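Local atomic coordinates of Drep2 (PDB entry 4D2K), a protein that binds copies of itself and probably takes part in apoptotic DNA fragmentation, the segment studied here being its CIDE domain. Residues 8-13 and 65-70; 52-57 and 72-77. All coordinates share one frame; numbering follows the deposited sequence.

Overall arrangement
Interactions 1 and 2 meet at the strand pair 10-16 and 74-79 of one mixed sheet, their centres about 12 Å apart. The first carries strand 10-16 onto helix 63-67 and the turn after it; the second zips strand 49-53 to strand 74-79. Probable backbone hydrogen bonds from N72 N to P11 O and from L75 N to K13 O tie the two together. Both are partly buried, interaction 2 lying nearer the chain centre. The chemistry follows the elements joined: 8-13 with 65-70 relies on side chains, an arginine hydrogen-bonded to one backbone carbonyl beside a leucine-phenylalanine contact, whereas 52-57 with 72-77 is built on main-chain hydrogen bonds with aliphatic groups packed around them.

Interaction 1: residues 8-13 and 65-70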
loop_
_atom_site.group_PDB
_atom_site.type_symbol
_atom_site.label_atom_id
_atom_site.label_comp_id
_atom_site.label_asym_id
_atom_site.label_seq_id
_atom_site.Cartn_x
_atom_site.Cartn_y
_atom_site.Cartn_z
ATOM N N GLY A 8 12.071 1.074 12.375
ATOM C CA GLY A 8 12.846 1.183 11.154
ATOM C C GLY A 8 12.210 0.622 9.891
ATOM O O GLY A 8 10.990 0.650 9.733
ATOM N N LYS A 9 13.026 0.030 9.025
ATOM C CA LYS A 9 12.511 -0.488 7.768
ATOM C C LYS A 9 11.795 -1.813 8.006
ATOM O O LYS A 9 12.300 -2.671 8.731
ATOM C CB LYS A 9 13.655 -0.682 6.765
ATOM C CG LYS A 9 14.524 0.560 6.501
ATOM C CD LYS A 9 13.871 1.625 5.640
ATOM C CE LYS A 9 14.824 2.811 5.503
ATOM N NZ LYS A 9 14.408 3.814 4.487
ATOM N N ARG A 10 10.649 -2.010 7.364
ATOM C CA ARG A 10 9.875 -3.234 7.585
ATOM C C ARG A 10 9.356 -3.721 6.231
ATOM O O ARG A 10 9.075 -2.905 5.354
ATOM C CB ARG A 10 8.713 -2.969 8.565
ATOM C CG ARG A 10 7.607 -2.089 7.975
ATOM C CD ARG A 10 6.638 -1.527 9.005
ATOM N NE ARG A 10 7.286 -0.545 9.880
ATOM C CZ ARG A 10 6.768 -0.103 11.023
ATOM N NH1 ARG A 10 5.587 -0.547 11.423
ATOM N NH2 ARG A 10 7.423 0.789 11.754
ATOM N N PRO A 11 9.175 -5.037 6.069
ATOM C CA PRO A 11 8.606 -5.561 4.821
ATOM C C PRO A 11 7.102 -5.398 4.847
ATOM O O PRO A 11 6.518 -5.558 5.918
ATOM C CB PRO A 11 8.988 -7.039 4.840
ATOM C CG PRO A 11 9.151 -7.364 6.305
ATOM C CD PRO A 11 9.621 -6.105 6.980
ATOM N N LEU A 12 6.504 -5.032 3.710
ATOM C CA LEU A 12 5.053 -4.965 3.545
ATOM C C LEU A 12 4.754 -5.495 2.147
ATOM O O LEU A 12 5.644 -5.458 1.283
ATOM C CB LEU A 12 4.536 -3.528 3.711
ATOM C CG LEU A 12 4.744 -2.878 5.088
ATOM C CD1 LEU A 12 4.349 -1.403 5.086
ATOM C CD2 LEU A 12 4.017 -3.658 6.176
ATOM N N LYS A 13 3.531 -5.987 1.917
ATOM C CA LYS A 13 3.149 -6.474 0.586
ATOM C C LYS A 13 2.183 -5.479 -0.078
ATOM O O LYS A 13 1.192 -5.057 0.522
ATOM C CB LYS A 13 2.518 -7.873 0.672
ATOM C CG LYS A 13 3.512 -9.006 1.091
ATOM C CD LYS A 13 2.750 -10.311 1.467
ATOM C CE LYS A 13 3.693 -11.488 1.842
ATOM N NZ LYS A 13 2.950 -12.735 2.263
ATOM N N TYR A 65 -1.272 5.088 11.977
ATOM C CA TYR A 65 -1.907 3.820 11.689
ATOM C C TYR A 65 -0.906 2.925 10.978
ATOM O O TYR A 65 -0.867 1.733 11.216
ATOM C CB TYR A 65 -3.157 3.991 10.832
ATOM C CG TYR A 65 -4.036 2.765 10.892
ATOM C CD1 TYR A 65 -4.954 2.595 11.936
ATOM C CD2 TYR A 65 -3.888 1.731 9.973
ATOM C CE1 TYR A 65 -5.745 1.450 12.034
ATOM C CE2 TYR A 65 -4.690 0.579 10.051
ATOM C CZ TYR A 65 -5.612 0.456 11.084
ATOM O OH TYR A 65 -6.371 -0.674 11.177
ATOM N N PHE A 66 -0.099 3.531 10.111
ATOM C CA PHE A 66 0.921 2.814 9.371
ATOM C C PHE A 66 1.851 2.084 10.332
ATOM O O PHE A 66 2.157 0.905 10.137
ATOM C CB PHE A 66 1.725 3.770 8.474
ATOM C CG PHE A 66 3.017 3.177 7.997
ATOM C CD1 PHE A 66 3.062 2.445 6.824
ATOM C CD2 PHE A 66 4.185 3.318 8.747
ATOM C CE1 PHE A 66 4.250 1.860 6.395
ATOM C CE2 PHE A 66 5.370 2.732 8.336
ATOM C CZ PHE A 66 5.406 1.999 7.151
ATOM N N ARG A 67 2.260 2.768 11.395
ATOM C CA ARG A 67 3.211 2.175 12.325
ATOM C C ARG A 67 2.581 1.058 13.071
ATOM O O ARG A 67 3.308 0.184 13.569
ATOM C CB ARG A 67 3.766 3.196 13.328
ATOM C CG ARG A 67 4.782 4.145 12.726
ATOM C CD ARG A 67 5.474 4.999 13.784
ATOM N NE ARG A 67 4.603 6.066 14.273
ATOM C CZ ARG A 67 4.336 7.174 13.584
ATOM N NH1 ARG A 67 4.866 7.345 12.381
ATOM N NH2 ARG A 67 3.541 8.111 14.087
ATOM N N THR A 68 1.241 1.005 13.098
ATOM C CA THR A 68 0.673 -0.188 13.770
ATOM C C THR A 68 0.678 -1.465 12.915
ATOM O O THR A 68 0.311 -2.525 13.405
ATOM C CB THR A 68 -0.772 0.009 14.204
ATOM O OG1 THR A 68 -1.656 -0.103 13.073
ATOM C CG2 THR A 68 -0.918 1.325 14.960
ATOM N N LEU A 69 1.002 -1.362 11.624
ATOM C CA LEU A 69 0.948 -2.527 10.719
ATOM C C LEU A 69 2.018 -3.597 10.989
ATOM O O LEU A 69 3.197 -3.273 11.079
ATOM C CB LEU A 69 1.096 -2.070 9.256
ATOM C CG LEU A 69 0.017 -1.129 8.743
ATOM C CD1 LEU A 69 0.246 -0.772 7.268
ATOM C CD2 LEU A 69 -1.371 -1.742 8.975
ATOM N N ALA A 70 1.617 -4.869 11.041
ATOM C CA ALA A 70 2.560 -5.975 11.183
ATOM C C ALA A 70 3.359 -6.175 9.897
ATOM O O ALA A 70 2.861 -5.870 8.795
ATOM C CB ALA A 70 1.824 -7.271 11.535
#
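R10 and L12, two residues of strand 10-16 whose side chains both head for segment 65-70, meet F66 on the two sides of its CZ corner. The closest apolar touch is that of the L12 methyl CD1 on F66 CE1, at 3.5 Å, and the same methyl lies 4.1 Å from F66 CZ. The leucine comes to the phenyl ring at a slant, while its other methyl, CD2, rests 3.6 Å from A70 O. At CE2, the arginine runs antiparallel to the phenylalanine side chain. F66 CE2 sits 4.1 Å above the middle of the R10 guanidinium group, with the two planes 40° apart, a tilted approach in which neither group lies flat on the other.

F66 holds CG anti to its backbone N (chi1 163°), which sends the ring from its own helix toward the sheet and the long helix, touching V27 of strand 22-27 and F30 and L33 of helix 30-40. This is the beta-grasp plan of the ubiquitin-like CIDE-N domain: a mixed sheet grips one long helix, and the short helix 63-67, in the connection leading to strand 74-79, puts F66 against L12, V27, F30 and L33.

The polar part of the contact is carried by R10 alone. Bent at chi3, its chain brings NH1 to R67 O, forming a 3.2 Å hydrogen bond with an N-H...O angle of 148°. The acceptor lies close to the guanidinium plane, but the donor stands above the plane of the R67 carbonyl and so misses its lone pairs. L69 O is 3.6 Å from the same NH1, also near the guanidinium plane, and this gathering of carbonyl oxygens would probably favour the arginine's positive charge.

Interaction 2: residues 52-57 and 72-77; sequences VLECDG and NTVLLL
E54 places CG opposite its own amide nitrogen (chi1 -171°) and bends at chi2 (-80°), running alongside V74 and then turning across L76. Its CB lies 3.6 Å from V74 CG1, and its CG lies 3.6 Å from L76 CD2. The carboxylate leads away from this aliphatic patch to a salt bridge with R19.

In the backbone, V52 and L76 form an antiparallel hydrogen-bonded pair, V52 N to L76 O at 2.9 Å and L76 N to V52 O at 2.8 Å, both close to straight. Just past the strand end, E54 N donates to V74 O at 3.0 Å, and a water bridges that same oxygen to C55 N. L53 and L75 are a non-hydrogen-bonded pair whose side chains leave the strands in different directions, yet their CD2 methyls close to 3.6 Å. An alanine in place of L76 would keep CB near V52 CG2 but is likely to strip the E54 methylene of its CD2 contact, leaving it V74 CG1, and open a gap beside W15 and W84.

Strand 74-79 is thus held between strands 49-53 and 10-16 in the sheet, and L53 and L75 both reach I60 of strand 59-60.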
loop_
_atom_site.group_PDB
_atom_site.type_symbol
_atom_site.label_atom_id
_atom_site.label_comp_id
_atom_site.label_asym_id
_atom_site.label_seq_id
_atom_site.Cartn_x
_atom_site.Cartn_y
_atom_site.Cartn_z
ATOM N N VAL A 52 -5.074 0.734 1.031
ATOM C CA VAL A 52 -6.045 0.134 1.925
ATOM C C VAL A 52 -5.581 -1.241 2.346
ATOM O O VAL A 52 -4.763 -1.855 1.673
ATOM C CB VAL A 52 -7.472 0.017 1.268
ATOM C CG1 VAL A 52 -8.016 1.381 0.869
ATOM C CG2 VAL A 52 -7.445 -0.927 0.061
ATOM N N LEU A 53 -6.120 -1.736 3.453
ATOM C CA LEU A 53 -5.847 -3.102 3.869
ATOM C C LEU A 53 -6.484 -4.050 2.863
ATOM O O LEU A 53 -7.599 -3.812 2.389
ATOM C CB LEU A 53 -6.412 -3.364 5.263
ATOM C CG LEU A 53 -5.784 -2.651 6.459
ATOM C CD1 LEU A 53 -6.490 -3.115 7.725
ATOM C CD2 LEU A 53 -4.304 -2.979 6.540
ATOM N N GLU A 54 -5.785 -5.122 2.533
ATOM C CA GLU A 54 -6.345 -6.086 1.613
ATOM C C GLU A 54 -7.543 -6.798 2.240
ATOM O O GLU A 54 -8.469 -7.193 1.540
ATOM C CB GLU A 54 -5.286 -7.105 1.162
ATOM C CG GLU A 54 -5.770 -8.028 0.017
ATOM C CD GLU A 54 -6.642 -9.163 0.508
ATOM O OE1 GLU A 54 -6.460 -9.589 1.669
ATOM O OE2 GLU A 54 -7.519 -9.627 -0.250
ATOM N N CYS A 55 -7.502 -7.020 3.544
ATOM C CA CYS A 55 -8.528 -7.849 4.163
ATOM C C CYS A 55 -9.922 -7.191 4.209
ATOM O O CYS A 55 -10.917 -7.887 4.059
ATOM C CB CYS A 55 -8.111 -8.269 5.580
ATOM S SG CYS A 55 -7.898 -6.901 6.730
ATOM N N ASP A 56 -10.006 -5.882 4.437
ATOM C CA ASP A 56 -11.338 -5.275 4.609
ATOM C C ASP A 56 -11.528 -3.839 4.058
ATOM O O ASP A 56 -12.504 -3.173 4.385
ATOM C CB ASP A 56 -11.749 -5.353 6.106
ATOM C CG ASP A 56 -10.991 -4.376 7.016
ATOM O OD1 ASP A 56 -10.181 -3.550 6.549
ATOM O OD2 ASP A 56 -11.238 -4.425 8.243
ATOM N N GLY A 57 -10.593 -3.364 3.237
ATOM C CA GLY A 57 -10.697 -2.049 2.636
ATOM C C GLY A 57 -10.419 -0.863 3.550
ATOM O O GLY A 57 -10.476 0.284 3.098
ATOM N N ASN A 72 4.783 -7.585 6.615
ATOM C CA ASN A 72 4.144 -8.314 5.536
ATOM C C ASN A 72 2.612 -8.340 5.589
ATOM O O ASN A 72 1.975 -9.235 5.033
ATOM C CB ASN A 72 4.709 -9.734 5.467
ATOM C CG ASN A 72 6.040 -9.784 4.727
ATOM O OD1 ASN A 72 6.159 -9.242 3.618
ATOM N ND2 ASN A 72 7.038 -10.434 5.319
ATOM N N THR A 73 2.038 -7.333 6.242
ATOM C CA THR A 73 0.631 -6.999 6.041
ATOM C C THR A 73 0.410 -6.750 4.542
ATOM O O THR A 73 1.220 -6.061 3.900
ATOM C CB THR A 73 0.207 -5.737 6.843
ATOM O OG1 THR A 73 0.344 -5.984 8.246
ATOM C CG2 THR A 73 -1.224 -5.349 6.540
ATOM N N VAL A 74 -0.650 -7.348 3.996
ATOM C CA VAL A 74 -1.004 -7.170 2.584
ATOM C C VAL A 74 -1.870 -5.919 2.390
ATOM O O VAL A 74 -2.936 -5.801 2.980
ATOM C CB VAL A 74 -1.760 -8.394 2.024
ATOM C CG1 VAL A 74 -1.969 -8.245 0.506
ATOM C CG2 VAL A 74 -1.012 -9.672 2.343
ATOM N N LEU A 75 -1.383 -4.993 1.576
ATOM C CA LEU A 75 -2.041 -3.723 1.281
ATOM C C LEU A 75 -2.385 -3.644 -0.210
ATOM O O LEU A 75 -1.713 -4.258 -1.031
ATOM C CB LEU A 75 -1.142 -2.543 1.668
ATOM C CG LEU A 75 -0.690 -2.418 3.124
ATOM C CD1 LEU A 75 0.335 -1.284 3.302
ATOM C CD2 LEU A 75 -1.909 -2.206 4.030
ATOM N N LEU A 76 -3.446 -2.924 -0.561
ATOM C CA LEU A 76 -3.735 -2.664 -1.966
ATOM C C LEU A 76 -3.499 -1.192 -2.224
ATOM O O LEU A 76 -3.848 -0.327 -1.415
ATOM C CB LEU A 76 -5.179 -3.029 -2.348
ATOM C CG LEU A 76 -5.744 -4.418 -2.035
ATOM C CD1 LEU A 76 -7.111 -4.580 -2.683
ATOM C CD2 LEU A 76 -4.808 -5.536 -2.466
ATOM N N LEU A 77 -2.923 -0.911 -3.377
ATOM C CA LEU A 77 -2.791 0.450 -3.814
ATOM C C LEU A 77 -3.941 0.687 -4.794
ATOM O O LEU A 77 -4.086 -0.052 -5.745
ATOM C CB LEU A 77 -1.422 0.663 -4.453
ATOM C CG LEU A 77 -0.883 2.063 -4.697
ATOM C CD1 LEU A 77 0.624 1.997 -4.758
ATOM C CD2 LEU A 77 -1.413 2.571 -6.008
HETATM O O HOH W 1 -4.862 -6.995 4.565
#